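PRESAN domain-containing protein (Plasmodium falciparum, PDB 7D2W) is of unknown function but belongs to the PHIST family of malaria parasite proteins and folds as a four-helix bundle that probably binds other proteins. Local coordinates at residues E45-T48 with R49-Y53; I71-H74 with K75-I78. All blocks are in the same frame, centred on the assembly; numbering follows the deposited sequence.

Contact 1: residues E45-T48 with R49-Y53; sequences EQLT and REELY
A capping box formed by Thr48 and Glu51 starts helix 49-58, the first helix of the modelled chain. Thr48 is the N-cap. Its OG1 accepts a hydrogen bond from Glu51 N at 3.1 Å. The hydroxyl can turn back over the first turn because chi1 is 63°, which sets OG1 between the backbone N and the carbonyl carbon of its own residue. Glu51 returns the bond. Its OE1 accepts from Thr48 N at 3.0 Å, and the N-H points almost straight at it, with an angle of 171° at the hydrogen. The amide comes to the anti side of the carboxylate and lies clearly out of its plane. Glu51 CG lies anti to its carbonyl carbon (chi1 -80°), beside its own backbone N. This sends the extended chain back past Thr48 OG1, with CB and CG both 3.4 Å from that oxygen, towards Thr48 N. OE1 also lies 3.5 Å from Leu47 CA. The carboxylate sits beside the first turn, where its negative charge would suit the positive end of the helix dipole. The first helical backbone bond runs from Leu52 N to Thr48 O at 2.8 Å.

The apolar part is small. Leu47 CD1 meets Leu52 CD1 at 4.2 Å, so the residue just before the cap touches Leu52, at the end of the first turn. Leu47 also packs on His74, and Leu52 on Ile71 and Ile160, which places this side of the turn against helices 65-93 and 149-181. Arg49 sends its guanidinium group away from the cap to a salt bridge with Asp164. The paired side-chain-to-backbone bonds, three residues apart, are the classic capping box of an alpha-helix N-terminus.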
ATOM      1  N   GLU A  45     -13.067 -21.110  10.889  1.00 67.42           N
ATOM      2  CA  GLU A  45     -13.391 -19.896  11.631  1.00 64.09           C
ATOM      3  C   GLU A  45     -12.348 -18.784  11.405  1.00 66.63           C
ATOM      4  O   GLU A  45     -11.689 -18.345  12.350  1.00 71.83           O
ATOM      5  CB  GLU A  45     -13.502 -20.207  13.123  1.00 59.10           C
ATOM      6  N   GLN A  46     -12.234 -18.325  10.157  1.00 54.95           N
ATOM      7  CA  GLN A  46     -11.200 -17.369   9.765  1.00 45.71           C
ATOM      8  C   GLN A  46     -11.365 -16.037  10.489  1.00 45.52           C
ATOM      9  O   GLN A  46     -12.422 -15.400  10.417  1.00 47.67           O
ATOM     10  CB  GLN A  46     -11.243 -17.157   8.255  1.00 46.83           C
ATOM     11  CG  GLN A  46     -10.447 -15.933   7.792  1.00 45.82           C
ATOM     12  CD  GLN A  46      -8.946 -16.146   7.920  1.00 44.83           C
ATOM     13  OE1 GLN A  46      -8.408 -17.170   7.488  1.00 46.63           O
ATOM     14  NE2 GLN A  46      -8.263 -15.180   8.531  1.00 33.74           N
ATOM     15  N   LEU A  47     -10.317 -15.613  11.189  1.00 35.88           N
ATOM     16  CA  LEU A  47     -10.353 -14.325  11.866  1.00 39.59           C
ATOM     17  C   LEU A  47     -10.231 -13.196  10.849  1.00 39.61           C
ATOM     18  O   LEU A  47      -9.527 -13.315   9.840  1.00 38.27           O
ATOM     19  CB  LEU A  47      -9.219 -14.222  12.887  1.00 41.38           C
ATOM     20  CG  LEU A  47      -9.192 -15.304  13.964  1.00 45.71           C
ATOM     21  CD1 LEU A  47      -8.107 -15.028  14.994  1.00 48.32           C
ATOM     22  CD2 LEU A  47     -10.547 -15.422  14.618  1.00 47.20           C
ATOM     23  N   THR A  48     -10.925 -12.098  11.116  1.00 33.19           N
ATOM     24  CA  THR A  48     -10.668 -10.883  10.369  1.00 36.49           C
ATOM     25  C   THR A  48      -9.392 -10.234  10.886  1.00 35.54           C
ATOM     26  O   THR A  48      -8.923 -10.527  11.988  1.00 31.83           O
ATOM     27  CB  THR A  48     -11.830  -9.907  10.496  1.00 31.91           C
ATOM     28  OG1 THR A  48     -11.967  -9.525  11.872  1.00 35.59           O
ATOM     29  CG2 THR A  48     -13.117 -10.553  10.006  1.00 41.09           C
ATOM     30  N   ARG A  49      -8.823  -9.345  10.066  1.00 29.35           N
ATOM     31  CA  ARG A  49      -7.657  -8.583  10.497  1.00 32.00           C
ATOM     32  C   ARG A  49      -7.939  -7.868  11.811  1.00 30.61           C
ATOM     33  O   ARG A  49      -7.124  -7.891  12.737  1.00 35.31           O
ATOM     34  CB  ARG A  49      -7.268  -7.587   9.394  1.00 33.56           C
ATOM     35  CG  ARG A  49      -5.848  -7.151   9.428  1.00 43.86           C
ATOM     36  CD  ARG A  49      -5.611  -6.112   8.347  1.00 44.30           C
ATOM     37  NE  ARG A  49      -5.642  -6.703   7.012  1.00 45.77           N
ATOM     38  CZ  ARG A  49      -4.896  -6.256   6.012  1.00 31.75           C
ATOM     39  NH1 ARG A  49      -4.106  -5.231   6.231  1.00 28.26           N
ATOM     40  NH2 ARG A  49      -4.946  -6.815   4.806  1.00 35.06           N
ATOM     41  N   GLU A  50      -9.117  -7.246  11.913  1.00 31.21           N
ATOM     42  CA  GLU A  50      -9.510  -6.573  13.142  1.00 34.69           C
ATOM     43  C   GLU A  50      -9.503  -7.532  14.328  1.00 36.93           C
ATOM     44  O   GLU A  50      -9.036  -7.185  15.420  1.00 36.00           O
ATOM     45  CB  GLU A  50     -10.897  -5.968  12.944  1.00 45.10           C
ATOM     46  CG  GLU A  50     -11.393  -5.030  14.007  1.00 63.45           C
ATOM     47  CD  GLU A  50     -12.734  -4.418  13.614  1.00 77.05           C
ATOM     48  OE1 GLU A  50     -13.048  -4.405  12.402  1.00 82.55           O
ATOM     49  OE2 GLU A  50     -13.474  -3.960  14.509  1.00 72.39           O
ATOM     50  N   GLU A  51     -10.034  -8.738  14.138  1.00 28.97           N
ATOM     51  CA  GLU A  51     -10.079  -9.703  15.232  1.00 38.77           C
ATOM     52  C   GLU A  51      -8.689 -10.201  15.583  1.00 39.84           C
ATOM     53  O   GLU A  51      -8.407 -10.490  16.747  1.00 37.52           O
ATOM     54  CB  GLU A  51     -10.976 -10.878  14.861  1.00 39.01           C
ATOM     55  CG  GLU A  51     -12.457 -10.584  15.036  1.00 46.18           C
ATOM     56  CD  GLU A  51     -13.345 -11.517  14.230  1.00 49.04           C
ATOM     57  OE1 GLU A  51     -12.817 -12.295  13.406  1.00 38.65           O
ATOM     58  OE2 GLU A  51     -14.580 -11.472  14.421  1.00 60.00           O
ATOM     59  N   LEU A  52      -7.811 -10.298  14.591  1.00 36.83           N
ATOM     60  CA  LEU A  52      -6.446 -10.729  14.857  1.00 34.63           C
ATOM     61  C   LEU A  52      -5.687  -9.682  15.662  1.00 33.21           C
ATOM     62  O   LEU A  52      -4.948 -10.018  16.594  1.00 36.97           O
ATOM     63  CB  LEU A  52      -5.748 -11.031  13.530  1.00 32.77           C
ATOM     64  CG  LEU A  52      -4.362 -11.657  13.613  1.00 37.05           C
ATOM     65  CD1 LEU A  52      -4.488 -13.096  14.046  1.00 35.94           C
ATOM     66  CD2 LEU A  52      -3.634 -11.550  12.267  1.00 34.77           C
ATOM     67  N   TYR A  53      -5.865  -8.405  15.336  1.00 27.94           N
ATOM     68  CA  TYR A  53      -5.149  -7.368  16.073  1.00 33.66           C
ATOM     69  C   TYR A  53      -5.695  -7.186  17.483  1.00 34.37           C
ATOM     70  O   TYR A  53      -4.933  -6.848  18.397  1.00 38.06           O
ATOM     71  CB  TYR A  53      -5.194  -6.056  15.298  1.00 33.36           C
ATOM     72  CG  TYR A  53      -4.472  -6.163  13.959  1.00 30.99           C
ATOM     73  CD1 TYR A  53      -3.544  -7.176  13.730  1.00 33.98           C
ATOM     74  CD2 TYR A  53      -4.740  -5.271  12.922  1.00 39.07           C
ATOM     75  CE1 TYR A  53      -2.882  -7.285  12.515  1.00 37.89           C
ATOM     76  CE2 TYR A  53      -4.071  -5.369  11.701  1.00 40.59           C
ATOM     77  CZ  TYR A  53      -3.153  -6.378  11.508  1.00 41.53           C
ATOM     78  OH  TYR A  53      -2.492  -6.489  10.302  1.00 53.49           O
TER

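Contact 2: residues I71-H74 with K75-I78; sequences IWNH and KNGI
Trp72 and Lys75 lie side by side and point the same way, one turn apart on helix 65-93. The lysine chain runs over one face of the indole. Its CD stands 3.8 Å from the centroid of the six-membered ring, only 11° off the ring normal, a CH-pi contact. CE follows at 3.7 Å from Trp72 CH2. A bend at chi2 (-96°) turns the chain along the ring. The ammonium end continues to Gln135 of helix 117-144, where NZ is hydrogen-bonded. Trp72 NE1 bonds to Thr136 of the same helix. The two hydrogen bonds satisfy the polar ends of Trp72 and Lys75, both buried in the interior of the four-helix bundle. The indole also stacks with the ring of Phe139.

Asn76 crosses the indole at a slant, with its amide plane 68° from the ring plane. Its ND2 comes 3.8 Å from Trp72 CD1. The same nitrogen donates to a water at 2.9 Å, and that water donates in turn to Asn73 OD1. The two asparagines are thus bridged along the helix.

Regular helical bonds join the backbone beneath: Lys75 N to Ile71 O, Asn76 N to Trp72 O, Gly77 N to Asn73 O and Ile78 N to His74 O. At the last of these bonds, the Ile78 side chain lies close beside the carbonyl it uses, with CG1 and CD1 each 3.4 Å from His74 O.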
ATOM      1  N   ILE A  71      -2.430 -18.804  14.674  0.52 26.39           N
ATOM      2  CA  ILE A  71      -2.437 -17.386  14.302  0.52 25.34           C
ATOM      3  C   ILE A  71      -1.852 -17.191  12.905  0.52 27.22           C
ATOM      4  O   ILE A  71      -2.403 -16.445  12.086  0.52 27.12           O
ATOM      5  CB  ILE A  71      -1.668 -16.568  15.358  0.52 28.30           C
ATOM      6  CG1 ILE A  71      -2.507 -16.416  16.628  0.52 32.77           C
ATOM      7  CG2 ILE A  71      -1.255 -15.213  14.811  0.52 26.66           C
ATOM      8  CD1 ILE A  71      -1.673 -16.185  17.867  0.52 28.77           C
ATOM      9  N   TRP A  72      -0.734 -17.861  12.604  1.00 26.42           N
ATOM     10  CA  TRP A  72      -0.134 -17.734  11.275  1.00 25.50           C
ATOM     11  C   TRP A  72      -1.071 -18.228  10.165  1.00 28.16           C
ATOM     12  O   TRP A  72      -1.100 -17.656   9.069  1.00 30.30           O
ATOM     13  CB  TRP A  72       1.196 -18.489  11.241  1.00 28.16           C
ATOM     14  CG  TRP A  72       2.046 -18.216  10.031  1.00 30.31           C
ATOM     15  CD1 TRP A  72       2.367 -19.103   9.038  1.00 25.95           C
ATOM     16  CD2 TRP A  72       2.693 -16.980   9.687  1.00 25.85           C
ATOM     17  NE1 TRP A  72       3.172 -18.492   8.106  1.00 26.54           N
ATOM     18  CE2 TRP A  72       3.390 -17.197   8.480  1.00 24.47           C
ATOM     19  CE3 TRP A  72       2.759 -15.716  10.289  1.00 22.31           C
ATOM     20  CZ2 TRP A  72       4.134 -16.199   7.855  1.00 26.59           C
ATOM     21  CZ3 TRP A  72       3.505 -14.720   9.662  1.00 26.74           C
ATOM     22  CH2 TRP A  72       4.192 -14.976   8.465  1.00 23.68           C
ATOM     23  N   ASN A  73      -1.836 -19.292  10.419  1.00 28.09           N
ATOM     24  CA  ASN A  73      -2.806 -19.732   9.420  1.00 30.86           C
ATOM     25  C   ASN A  73      -3.873 -18.667   9.183  1.00 30.17           C
ATOM     26  O   ASN A  73      -4.297 -18.453   8.044  1.00 29.69           O
ATOM     27  CB  ASN A  73      -3.451 -21.055   9.845  1.00 32.49           C
ATOM     28  CG  ASN A  73      -2.480 -22.214   9.780  1.00 51.65           C
ATOM     29  OD1 ASN A  73      -1.479 -22.156   9.062  1.00 60.27           O
ATOM     30  ND2 ASN A  73      -2.769 -23.279  10.526  1.00 63.81           N
ATOM     31  N   HIS A  74      -4.328 -17.990  10.242  1.00 25.97           N
ATOM     32  CA  HIS A  74      -5.252 -16.875  10.049  1.00 23.94           C
ATOM     33  C   HIS A  74      -4.587 -15.737   9.267  1.00 26.30           C
ATOM     34  O   HIS A  74      -5.237 -15.072   8.454  1.00 28.26           O
ATOM     35  CB  HIS A  74      -5.769 -16.358  11.396  1.00 27.69           C
ATOM     36  CG  HIS A  74      -6.712 -17.296  12.094  1.00 28.87           C
ATOM     37  ND1 HIS A  74      -7.972 -17.597  11.613  1.00 33.15           N
ATOM     38  CD2 HIS A  74      -6.567 -18.003  13.242  1.00 29.31           C
ATOM     39  CE1 HIS A  74      -8.559 -18.454  12.434  1.00 35.72           C
ATOM     40  NE2 HIS A  74      -7.727 -18.721  13.427  1.00 29.01           N
ATOM     41  N   LYS A  75      -3.301 -15.481   9.520  1.00 27.54           N
ATOM     42  CA  LYS A  75      -2.570 -14.496   8.719  1.00 26.37           C
ATOM     43  C   LYS A  75      -2.573 -14.887   7.244  1.00 24.56           C
ATOM     44  O   LYS A  75      -2.849 -14.059   6.367  1.00 24.79           O
ATOM     45  CB  LYS A  75      -1.136 -14.352   9.241  1.00 24.34           C
ATOM     46  CG  LYS A  75      -0.246 -13.433   8.374  1.00 22.81           C
ATOM     47  CD  LYS A  75       0.585 -14.238   7.376  1.00 26.70           C
ATOM     48  CE  LYS A  75       1.521 -13.341   6.550  1.00 26.64           C
ATOM     49  NZ  LYS A  75       2.166 -14.166   5.483  1.00 27.47           N
ATOM     50  N   ASN A  76      -2.264 -16.153   6.956  1.00 24.97           N
ATOM     51  CA  ASN A  76      -2.277 -16.633   5.576  1.00 29.64           C
ATOM     52  C   ASN A  76      -3.645 -16.439   4.933  1.00 26.86           C
ATOM     53  O   ASN A  76      -3.733 -15.992   3.787  1.00 32.17           O
ATOM     54  CB  ASN A  76      -1.877 -18.113   5.512  1.00 30.16           C
ATOM     55  CG  ASN A  76      -0.373 -18.325   5.610  1.00 36.78           C
ATOM     56  OD1 ASN A  76       0.424 -17.455   5.249  1.00 34.29           O
ATOM     57  ND2 ASN A  76       0.022 -19.497   6.084  1.00 37.73           N
ATOM     58  N   GLY A  77      -4.721 -16.742   5.663  1.00 31.80           N
ATOM     59  CA  GLY A  77      -6.057 -16.552   5.112  1.00 32.54           C
ATOM     60  C   GLY A  77      -6.356 -15.101   4.780  1.00 33.91           C
ATOM     61  O   GLY A  77      -7.023 -14.802   3.786  1.00 27.28           O
ATOM     62  N   ILE A  78      -5.881 -14.181   5.615  1.00 25.61           N
ATOM     63  CA  ILE A  78      -6.076 -12.762   5.354  1.00 29.20           C
ATOM     64  C   ILE A  78      -5.310 -12.338   4.100  1.00 26.57           C
ATOM     65  O   ILE A  78      -5.853 -11.657   3.221  1.00 27.05           O
ATOM     66  CB  ILE A  78      -5.639 -11.939   6.579  1.00 32.42           C
ATOM     67  CG1 ILE A  78      -6.661 -12.089   7.707  1.00 29.21           C
ATOM     68  CG2 ILE A  78      -5.420 -10.470   6.190  1.00 31.09           C
ATOM     69  CD1 ILE A  78      -6.082 -11.819   9.072  1.00 30.79           C
TER
HETATM   70  O   HOH W   1      -1.889 -21.707   6.221  1.00 46.26           O

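Contact 1 is a surface contact at the start of helix 49-58. Contact 2 is partly buried within the next helix, 65-93. Their centres are about 9 Å apart, and the two touch. Gln46 NE2 reaches His74 O, a probable hydrogen bond of 3.0 Å, and the side chain of Gln46 packs on Ile78. Both contacts also face helix 149-181, and contact 2 further reaches helix 117-144 through Trp72, Lys75 and Asn76. Their chemistry follows their place. Contact 1 relies on side-chain bonds to backbone amides at a helix end. Contact 2 combines mid-helix backbone bonds with aromatic packing and a water bridge.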